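Local structure of hypothetical protein (Neisseria meningitidis Z2491, 2F46) at residues 36-41 with 66-71; 79-84 with 116-121; 122-127 with 131-136. The protein is a putative phosphatase of a nonclassical, eukaryotic-like type, probably related to the cysteine-dependent tyrosine and dual-specificity phosphatases. All blocks are in the same frame, centred on the assembly; numbering follows the deposited sequence.

Contact 1: 36-41 with 66-71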
loop_
_atom_site.group_PDB
_atom_site.type_symbol
_atom_site.label_atom_id
_atom_site.label_comp_id
_atom_site.label_asym_id
_atom_site.label_seq_id
_atom_site.Cartn_x
_atom_site.Cartn_y
_atom_site.Cartn_z
ATOM N N GLU A 36 -14.283 -0.501 11.214
ATOM C CA GLU A 36 -15.391 0.418 10.934
ATOM C C GLU A 36 -15.124 1.304 9.739
ATOM O O GLU A 36 -15.962 1.429 8.856
ATOM C CB GLU A 36 -15.701 1.315 12.138
ATOM C CG GLU A 36 -16.905 0.870 12.953
ATOM N N GLN A 37 -13.962 1.953 9.709
ATOM C CA GLN A 37 -13.688 2.871 8.639
ATOM C C GLN A 37 -13.522 2.126 7.310
ATOM O O GLN A 37 -13.901 2.626 6.256
ATOM C CB GLN A 37 -12.456 3.726 8.939
ATOM C CG GLN A 37 -12.171 4.729 7.830
ATOM C CD GLN A 37 -10.896 5.544 8.017
ATOM O OE1 GLN A 37 -10.060 5.249 8.893
ATOM N NE2 GLN A 37 -10.743 6.556 7.186
ATOM N N ILE A 38 -12.906 0.946 7.388
ATOM C CA ILE A 38 -12.695 0.132 6.198
ATOM C C ILE A 38 -14.034 -0.252 5.571
ATOM O O ILE A 38 -14.185 -0.161 4.353
ATOM C CB ILE A 38 -11.807 -1.071 6.551
ATOM C CG1 ILE A 38 -10.364 -0.563 6.643
ATOM C CG2 ILE A 38 -11.866 -2.169 5.514
ATOM C CD1 ILE A 38 -9.349 -1.540 7.217
ATOM N N ALA A 39 -14.987 -0.630 6.422
ATOM C CA ALA A 39 -16.338 -0.993 5.957
ATOM C C ALA A 39 -17.029 0.216 5.334
ATOM O O ALA A 39 -17.678 0.111 4.278
ATOM C CB ALA A 39 -17.140 -1.536 7.081
ATOM N N GLN A 40 -16.850 1.373 5.960
ATOM C CA GLN A 40 -17.451 2.626 5.468
ATOM C C GLN A 40 -16.940 3.044 4.107
ATOM O O GLN A 40 -17.677 3.587 3.294
ATOM C CB GLN A 40 -17.234 3.759 6.472
ATOM C CG GLN A 40 -17.685 5.147 5.988
ATOM C CD GLN A 40 -16.545 6.011 5.407
ATOM O OE1 GLN A 40 -15.452 6.099 5.988
ATOM N NE2 GLN A 40 -16.816 6.679 4.276
ATOM N N LEU A 41 -15.646 2.820 3.857
ATOM C CA LEU A 41 -15.055 3.106 2.585
ATOM C C LEU A 41 -15.371 2.034 1.538
ATOM O O LEU A 41 -15.112 2.262 0.374
ATOM C CB LEU A 41 -13.535 3.175 2.731
ATOM C CG LEU A 41 -12.967 4.391 3.438
ATOM C CD1 LEU A 41 -11.470 4.172 3.742
ATOM C CD2 LEU A 41 -13.179 5.624 2.601
ATOM N N GLN A 66 -8.615 -12.105 9.328
ATOM C CA GLN A 66 -9.766 -12.554 10.149
ATOM C C GLN A 66 -10.665 -11.422 10.576
ATOM O O GLN A 66 -11.903 -11.544 10.516
ATOM C CB GLN A 66 -9.269 -13.225 11.420
ATOM C CG GLN A 66 -8.911 -14.652 11.285
ATOM C CD GLN A 66 -8.901 -15.358 12.653
ATOM O OE1 GLN A 66 -7.898 -15.337 13.376
ATOM N NE2 GLN A 66 -10.018 -15.982 12.996
ATOM N N TRP A 67 -10.084 -10.329 11.041
ATOM C CA TRP A 67 -10.864 -9.193 11.535
ATOM C C TRP A 67 -11.583 -8.525 10.376
ATOM O O TRP A 67 -12.772 -8.187 10.480
ATOM C CB TRP A 67 -9.982 -8.168 12.252
ATOM C CG TRP A 67 -9.462 -8.575 13.591
ATOM C CD1 TRP A 67 -10.085 -9.376 14.508
ATOM C CD2 TRP A 67 -8.242 -8.134 14.210
ATOM N NE1 TRP A 67 -9.319 -9.485 15.636
ATOM C CE2 TRP A 67 -8.194 -8.716 15.498
ATOM C CE3 TRP A 67 -7.202 -7.285 13.815
ATOM C CZ2 TRP A 67 -7.113 -8.530 16.369
ATOM C CZ3 TRP A 67 -6.130 -7.093 14.684
ATOM C CH2 TRP A 67 -6.093 -7.722 15.947
ATOM N N LEU A 68 -10.913 -8.380 9.241
ATOM C CA LEU A 68 -11.472 -7.572 8.159
ATOM C C LEU A 68 -12.399 -8.306 7.177
ATOM O O LEU A 68 -13.123 -7.658 6.423
ATOM C CB LEU A 68 -10.365 -6.792 7.431
ATOM C CG LEU A 68 -9.557 -5.853 8.289
ATOM C CD1 LEU A 68 -8.548 -5.110 7.420
ATOM C CD2 LEU A 68 -10.439 -4.867 9.025
ATOM N N GLU A 69 -12.405 -9.627 7.187
ATOM C CA GLU A 69 -13.390 -10.390 6.423
ATOM C C GLU A 69 -14.809 -10.076 6.919
ATOM O O GLU A 69 -15.774 -10.250 6.193
ATOM C CB GLU A 69 -13.146 -11.890 6.559
ATOM C CG GLU A 69 -12.026 -12.405 5.685
ATOM C CD GLU A 69 -11.658 -13.838 6.000
ATOM O OE1 GLU A 69 -11.918 -14.285 7.141
ATOM O OE2 GLU A 69 -11.109 -14.513 5.108
ATOM N N GLN A 70 -14.910 -9.617 8.159
ATOM C CA GLN A 70 -16.177 -9.198 8.725
ATOM C C GLN A 70 -16.511 -7.759 8.365
ATOM O O GLN A 70 -17.559 -7.245 8.776
ATOM C CB GLN A 70 -16.125 -9.365 10.243
ATOM C CG GLN A 70 -15.854 -10.802 10.695
ATOM C CD GLN A 70 -16.776 -11.817 10.014
ATOM O OE1 GLN A 70 -17.990 -11.585 9.879
ATOM N NE2 GLN A 70 -16.203 -12.941 9.572
ATOM N N ALA A 71 -15.633 -7.120 7.589
ATOM C CA ALA A 71 -15.757 -5.702 7.218
ATOM C C ALA A 71 -16.002 -5.505 5.720
ATOM O O ALA A 71 -15.847 -4.388 5.203
ATOM C CB ALA A 71 -14.492 -4.949 7.643
#

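Contact 2: 79-84 with 116-121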
loop_
_atom_site.group_PDB
_atom_site.type_symbol
_atom_site.label_atom_id
_atom_site.label_comp_id
_atom_site.label_asym_id
_atom_site.label_seq_id
_atom_site.Cartn_x
_atom_site.Cartn_y
_atom_site.Cartn_z
ATOM N N GLN A 79 1.967 -9.395 0.442
ATOM C CA GLN A 79 3.036 -9.142 -0.498
ATOM C C GLN A 79 4.126 -8.425 0.273
ATOM O O GLN A 79 4.408 -7.235 0.072
ATOM C CB GLN A 79 2.547 -8.334 -1.708
ATOM C CG GLN A 79 3.687 -8.182 -2.742
ATOM C CD GLN A 79 3.645 -6.971 -3.650
ATOM O OE1 GLN A 79 2.709 -6.137 -3.600
ATOM N NE2 GLN A 79 4.684 -6.848 -4.480
ATOM N N PRO A 80 4.784 -9.131 1.188
ATOM C CA PRO A 80 5.749 -8.482 2.037
ATOM C C PRO A 80 7.005 -8.021 1.256
ATOM O O PRO A 80 7.520 -8.738 0.390
ATOM C CB PRO A 80 6.085 -9.568 3.060
ATOM C CG PRO A 80 5.904 -10.789 2.307
ATOM C CD PRO A 80 4.730 -10.583 1.444
ATOM N N VAL A 81 7.444 -6.800 1.558
ATOM C CA VAL A 81 8.711 -6.266 1.081
ATOM C C VAL A 81 9.371 -5.449 2.178
ATOM O O VAL A 81 8.747 -5.088 3.188
ATOM C CB VAL A 81 8.526 -5.382 -0.166
ATOM C CG1 VAL A 81 7.770 -6.138 -1.284
ATOM C CG2 VAL A 81 7.783 -4.089 0.187
ATOM N N THR A 82 10.635 -5.103 1.987
ATOM C CA THR A 82 11.251 -4.003 2.705
ATOM C C THR A 82 11.588 -2.886 1.714
ATOM O O THR A 82 11.827 -3.144 0.521
ATOM C CB THR A 82 12.506 -4.422 3.492
ATOM O OG1 THR A 82 13.504 -4.777 2.555
ATOM C CG2 THR A 82 12.194 -5.598 4.414
ATOM N N ALA A 83 11.511 -1.635 2.164
ATOM C CA ALA A 83 11.741 -0.520 1.247
ATOM C C ALA A 83 13.077 -0.656 0.544
ATOM O O ALA A 83 13.206 -0.422 -0.674
ATOM C CB ALA A 83 11.614 0.800 1.962
ATOM N N ARG A 84 14.073 -1.067 1.314
ATOM C CA ARG A 84 15.428 -1.299 0.826
ATOM C C ARG A 84 15.467 -2.314 -0.324
ATOM O O ARG A 84 16.183 -2.084 -1.317
ATOM C CB ARG A 84 16.304 -1.797 1.992
ATOM C CG ARG A 84 17.610 -2.492 1.553
ATOM C CD ARG A 84 18.546 -2.849 2.725
ATOM N NE ARG A 84 19.945 -2.956 2.277
ATOM C CZ ARG A 84 20.707 -1.914 1.960
ATOM N NH1 ARG A 84 20.217 -0.684 2.029
ATOM N NH2 ARG A 84 21.963 -2.102 1.561
ATOM N N SER A 116 3.478 3.099 -1.173
ATOM C CA SER A 116 3.648 4.291 -1.979
ATOM C C SER A 116 4.831 4.141 -2.928
ATOM O O SER A 116 4.816 4.637 -4.061
ATOM C CB SER A 116 3.780 5.517 -1.082
ATOM O OG SER A 116 2.648 5.689 -0.254
ATOM N N LEU A 117 5.873 3.450 -2.494
ATOM C CA LEU A 117 7.005 3.181 -3.383
ATOM C C LEU A 117 6.664 2.181 -4.485
ATOM O O LEU A 117 7.084 2.345 -5.650
ATOM C CB LEU A 117 8.182 2.661 -2.603
ATOM C CG LEU A 117 8.957 3.674 -1.801
ATOM C CD1 LEU A 117 9.949 2.994 -0.923
ATOM C CD2 LEU A 117 9.698 4.627 -2.696
ATOM N N LEU A 118 5.954 1.118 -4.165
ATOM C CA LEU A 118 5.571 0.163 -5.191
ATOM C C LEU A 118 4.737 0.861 -6.273
ATOM O O LEU A 118 4.953 0.635 -7.481
ATOM C CB LEU A 118 4.819 -1.017 -4.570
ATOM C CG LEU A 118 5.710 -1.913 -3.698
ATOM C CD1 LEU A 118 4.834 -2.805 -2.848
ATOM C CD2 LEU A 118 6.671 -2.760 -4.540
ATOM N N TRP A 119 3.789 1.695 -5.844
ATOM C CA TRP A 119 2.971 2.530 -6.738
ATOM C C TRP A 119 3.873 3.471 -7.502
ATOM O O TRP A 119 3.850 3.540 -8.744
ATOM C CB TRP A 119 1.942 3.309 -5.926
ATOM C CG TRP A 119 1.139 4.267 -6.675
ATOM C CD1 TRP A 119 -0.029 4.014 -7.324
ATOM C CD2 TRP A 119 1.394 5.650 -6.812
ATOM N NE1 TRP A 119 -0.483 5.174 -7.926
ATOM C CE2 TRP A 119 0.374 6.193 -7.617
ATOM C CE3 TRP A 119 2.421 6.488 -6.355
ATOM C CZ2 TRP A 119 0.322 7.531 -7.948
ATOM C CZ3 TRP A 119 2.359 7.833 -6.674
ATOM C CH2 TRP A 119 1.342 8.329 -7.492
ATOM N N GLY A 120 4.743 4.156 -6.783
ATOM C CA GLY A 120 5.545 5.244 -7.370
ATOM C C GLY A 120 6.583 4.777 -8.364
ATOM O O GLY A 120 6.815 5.447 -9.358
ATOM N N PHE A 121 7.255 3.666 -8.138
ATOM C CA PHE A 121 8.208 3.110 -9.114
ATOM C C PHE A 121 7.524 2.798 -10.456
ATOM O O PHE A 121 8.138 2.954 -11.542
ATOM C CB PHE A 121 8.864 1.841 -8.574
ATOM C CG PHE A 121 9.928 2.084 -7.568
ATOM C CD1 PHE A 121 10.928 2.970 -7.798
ATOM C CD2 PHE A 121 9.927 1.382 -6.359
ATOM C CE1 PHE A 121 11.912 3.161 -6.839
ATOM C CE2 PHE A 121 10.911 1.566 -5.429
ATOM C CZ PHE A 121 11.863 2.439 -5.633
#

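Contact 3: 122-127 with 131-136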
loop_
_atom_site.group_PDB
_atom_site.type_symbol
_atom_site.label_atom_id
_atom_site.label_comp_id
_atom_site.label_asym_id
_atom_site.label_seq_id
_atom_site.Cartn_x
_atom_site.Cartn_y
_atom_site.Cartn_z
ATOM N N ARG A 122 6.284 2.353 -10.374
ATOM C CA ARG A 122 5.502 2.037 -11.585
ATOM C C ARG A 122 5.139 3.311 -12.337
ATOM O O ARG A 122 5.286 3.352 -13.586
ATOM C CB ARG A 122 4.273 1.217 -11.214
ATOM C CG ARG A 122 3.355 0.861 -12.339
ATOM C CD ARG A 122 4.043 0.045 -13.402
ATOM N NE ARG A 122 3.416 0.333 -14.683
ATOM C CZ ARG A 122 3.923 0.011 -15.866
ATOM N NH1 ARG A 122 5.064 -0.660 -15.962
ATOM N NH2 ARG A 122 3.258 0.346 -16.964
ATOM N N ARG A 123 4.713 4.350 -11.615
ATOM C CA ARG A 123 4.406 5.677 -12.190
ATOM C C ARG A 123 5.650 6.243 -12.857
ATOM O O ARG A 123 5.548 6.873 -13.932
ATOM C CB ARG A 123 3.898 6.657 -11.127
ATOM C CG ARG A 123 2.679 6.239 -10.336
ATOM C CD ARG A 123 1.369 6.252 -11.112
ATOM N NE ARG A 123 1.182 5.143 -12.033
ATOM C CZ ARG A 123 0.930 3.875 -11.689
ATOM N NH1 ARG A 123 0.857 3.494 -10.418
ATOM N NH2 ARG A 123 0.764 2.958 -12.642
ATOM N N ALA A 124 6.821 6.076 -12.241
ATOM C CA ALA A 124 8.073 6.561 -12.817
ATOM C C ALA A 124 8.320 5.900 -14.166
ATOM O O ALA A 124 8.630 6.590 -15.154
ATOM C CB ALA A 124 9.251 6.353 -11.879
ATOM N N ALA A 125 8.177 4.581 -14.225
ATOM C CA ALA A 125 8.286 3.848 -15.497
ATOM C C ALA A 125 7.314 4.347 -16.551
ATOM O O ALA A 125 7.671 4.431 -17.724
ATOM C CB ALA A 125 8.086 2.358 -15.271
ATOM N N GLU A 126 6.097 4.687 -16.161
ATOM C CA GLU A 126 5.104 5.210 -17.097
ATOM C C GLU A 126 5.340 6.657 -17.483
ATOM O O GLU A 126 4.578 7.201 -18.289
ATOM C CB GLU A 126 3.717 5.110 -16.498
ATOM C CG GLU A 126 3.267 3.714 -16.238
ATOM C CD GLU A 126 1.926 3.658 -15.565
ATOM O OE1 GLU A 126 1.388 4.713 -15.107
ATOM O OE2 GLU A 126 1.404 2.533 -15.486
ATOM N N GLY A 127 6.333 7.303 -16.875
ATOM C CA GLY A 127 6.716 8.661 -17.254
ATOM C C GLY A 127 6.198 9.762 -16.364
ATOM O O GLY A 127 6.330 10.937 -16.704
ATOM N N ASP A 131 8.802 14.610 -9.158
ATOM C CA ASP A 131 8.182 15.555 -8.247
ATOM C C ASP A 131 6.686 15.344 -8.061
ATOM O O ASP A 131 6.156 15.580 -6.968
ATOM C CB ASP A 131 8.414 17.018 -8.722
ATOM C CG ASP A 131 9.796 17.550 -8.384
ATOM O OD1 ASP A 131 10.508 16.960 -7.553
ATOM O OD2 ASP A 131 10.148 18.604 -8.945
ATOM N N GLU A 132 6.026 14.932 -9.139
ATOM C CA GLU A 132 4.592 14.611 -9.110
ATOM C C GLU A 132 4.338 13.337 -8.310
ATOM O O GLU A 132 3.427 13.299 -7.512
ATOM C CB GLU A 132 4.008 14.499 -10.521
ATOM C CG GLU A 132 2.509 14.219 -10.576
ATOM C CD GLU A 132 1.633 15.391 -10.117
ATOM O OE1 GLU A 132 2.158 16.476 -9.723
ATOM O OE2 GLU A 132 0.393 15.231 -10.155
ATOM N N ILE A 133 5.171 12.329 -8.510
ATOM C CA ILE A 133 5.086 11.082 -7.682
ATOM C C ILE A 133 5.128 11.469 -6.195
ATOM O O ILE A 133 4.285 11.085 -5.368
ATOM C CB ILE A 133 6.208 10.104 -8.041
ATOM C CG1 ILE A 133 6.093 9.684 -9.503
ATOM C CG2 ILE A 133 6.161 8.861 -7.137
ATOM C CD1 ILE A 133 7.257 8.903 -10.029
ATOM N N ILE A 134 6.139 12.262 -5.854
ATOM C CA ILE A 134 6.323 12.666 -4.482
ATOM C C ILE A 134 5.155 13.518 -3.946
ATOM O O ILE A 134 4.696 13.341 -2.848
ATOM C CB ILE A 134 7.719 13.350 -4.313
ATOM C CG1 ILE A 134 8.799 12.291 -4.564
ATOM C CG2 ILE A 134 7.892 13.981 -2.920
ATOM C CD1 ILE A 134 10.227 12.861 -4.583
ATOM N N ARG A 135 4.664 14.428 -4.771
ATOM C CA ARG A 135 3.539 15.254 -4.374
ATOM C C ARG A 135 2.301 14.387 -4.126
ATOM O O ARG A 135 1.634 14.543 -3.146
ATOM C CB ARG A 135 3.245 16.310 -5.438
ATOM C CG ARG A 135 1.997 17.142 -5.125
ATOM C CD ARG A 135 1.511 17.986 -6.324
ATOM N NE ARG A 135 0.690 17.219 -7.288
ATOM C CZ ARG A 135 -0.561 16.794 -7.072
ATOM N NH1 ARG A 135 -1.185 17.042 -5.926
ATOM N NH2 ARG A 135 -1.207 16.126 -8.024
ATOM N N ARG A 136 2.045 13.437 -5.018
ATOM C CA ARG A 136 0.861 12.556 -4.869
ATOM C C ARG A 136 0.942 11.656 -3.628
ATOM O O ARG A 136 -0.013 11.513 -2.896
ATOM C CB ARG A 136 0.639 11.752 -6.138
ATOM C CG ARG A 136 -0.013 12.624 -7.218
ATOM C CD ARG A 136 -0.157 11.846 -8.407
ATOM N NE ARG A 136 -0.851 12.572 -9.481
ATOM C CZ ARG A 136 -2.166 12.558 -9.682
ATOM N NH1 ARG A 136 -2.986 11.919 -8.857
ATOM N NH2 ARG A 136 -2.649 13.259 -10.695
#

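Contact 1: 36-41 with 66-71
Two helices of the phosphatase-like alpha/beta domain meet here, each leading into one of the adjacent parallel strands 45-48 and 75-78. Helix 61-68 is the linking helix of the beta-alpha-beta crossover between those strands, and helix 35-41 precedes the first of them. Ile38 and Leu68 form the deeper part of the junction, with their side chains crossing at about a right angle. Ile38 carries CG1 anti to its carbonyl carbon (chi1 -77°), and the nearly straight chain beyond sends CD1 into the fork of Leu68, 3.7 Å from Leu68 CD1 and 3.9 Å from Leu68 CD2. One methyl thus touches both branches of the leucine. The other branch, Ile38 CG2, anti to the backbone N, lies 4.4 Å from Ala71 CB. Leu68 also rests on Phe76 of strand 75-78, and Ile38 on Ile43 in the loop that leads to strand 45-48.

Ala71, three residues on from Leu68, comes so near that its CA lies 4.9 Å from the CA of Ala39. With only methyl groups on the two residues, the backbones can approach this closely, and Ala39 CB sits 4.4 Å from Ala71 CB. The carbonyl of Ala71 turns toward the first helix, where its O lies 3.5 Å from Ala39 CA in a CH...O contact with an angle of 136° at the hydrogen. Ala71 N, for its part, donates to Leu68 O at 2.8 Å. No conventional hydrogen bond spans the two segments, so cohesion depends on a buried aliphatic contact, supplemented by this polarised CH group facing a carbonyl oxygen.

Contact 2: 79-84 with 116-121
An irregular loop passes along one side of a helix, coming nearest at Ala83 and Leu117, whose CA atoms are 7.6 Å apart. The loop, 79-84, follows strand 75-78. The helix, 113-125, starts just after strand 105-108, the strand-loop-helix position that holds the phosphate-binding loop in cysteine-dependent phosphatases. By analogy with the general-acid loop of those enzymes, 79-84 probably borders the active site; its Val81 O accepts a hydrogen bond from Arg114, at the start of the helix.

The contact is made by side chains alone. Leu118 projects from the helix with CG anti to its carbonyl carbon (chi1 -69°), and its CD1 methyl serves two loop residues. Val81 CG2 lies 4.4 Å from Leu118 CD1, a loose aliphatic contact. Gln79 reaches in from the opposite direction: CG is anti to the backbone N (chi1 -175°), the chain stays extended, and the amide OE1 comes to 4.0 Å from Leu118 CD1. That approach is van der Waals in character; OE1 has a hydrogen-bond partner outside the two segments, and NE2 donates to Asp90 O. Phe94 of helix 88-99 touches both Gln79 and Leu118, so the leucine is also packed against that helix.

Backbone hydrogen bonds of Gln79 with Cys48 and of Val81 with Asn49 hold the loop, and Asn49 also touches Leu118. Further along, the loop meets the helix one residue earlier. Leu117 carries a branch toward Ala83, and the methyl-to-methyl distance from Leu117 CD1 to Ala83 CB is 4.0 Å.

Contact 3: 122-127 with 131-136
From its CB, Ile133 extends toward Arg123 and Ala124 of the preceding helix. CG1 stands anti to the carbonyl carbon (chi1 -61°) and lies 4.1 Å from Arg123 CB, so the arginine contributes the aliphatic root of its side chain here. The tip, CD1, goes on past that root to the backbone, reaching 3.6 Å from Ala124 N and 3.7 Å from Ala124 CB. On the other branch, Ile133 CG2 lies near the rim of the Trp119 ring, 4.0 Å from Trp119 CZ3.

The two segments belong to consecutive helices, 113-125 and 130-139, joined by a short turn. The first helix closes with a Schellman motif at Gly127, whose positive phi of 100° takes the chain out of helical geometry while its N bonds to Ala124 O. Met128, in the turn, touches both Arg123 and Ile133.

Beyond CB, the arginine bends at chi2 and chi3 and leads away from Ile133, back to its own helix, where it also makes a cation-pi contact with Trp119. Arg123 NE donates at 3.1 Å to Glu126 OE1; OE1 lies in the plane of the Arg123 guanidinium, while NE approaches from above the Glu126 carboxylate plane. Arg122 grips the same carboxylate side-on, with NE and NH2 both directed at OE2, and its NH1 forms a salt bridge with Glu92 OE2.

Contacts 2 and 3 share helix 113-125 and follow one another along it, their centres 13 Å apart. They touch directly: Gly120 O lies 3.5 Å from Ile133 CD1, and Trp119 CH2 lies 3.7 Å from Arg136 CB. The helix thus meets the 79-84 loop through Leu117 and Leu118, and helix 130-139 through adjoining positions further along. Contact 1 stands apart, on the opposite side of the chain's centre, its centre 24 Å from that of contact 2 and 30 Å from that of contact 3; it joins helices 35-41 and 61-68, which precede strands 45-48 and 75-78. Contact 2 probably borders the active site, if, as in related phosphatases, the loop before helix 113-125 binds phosphate.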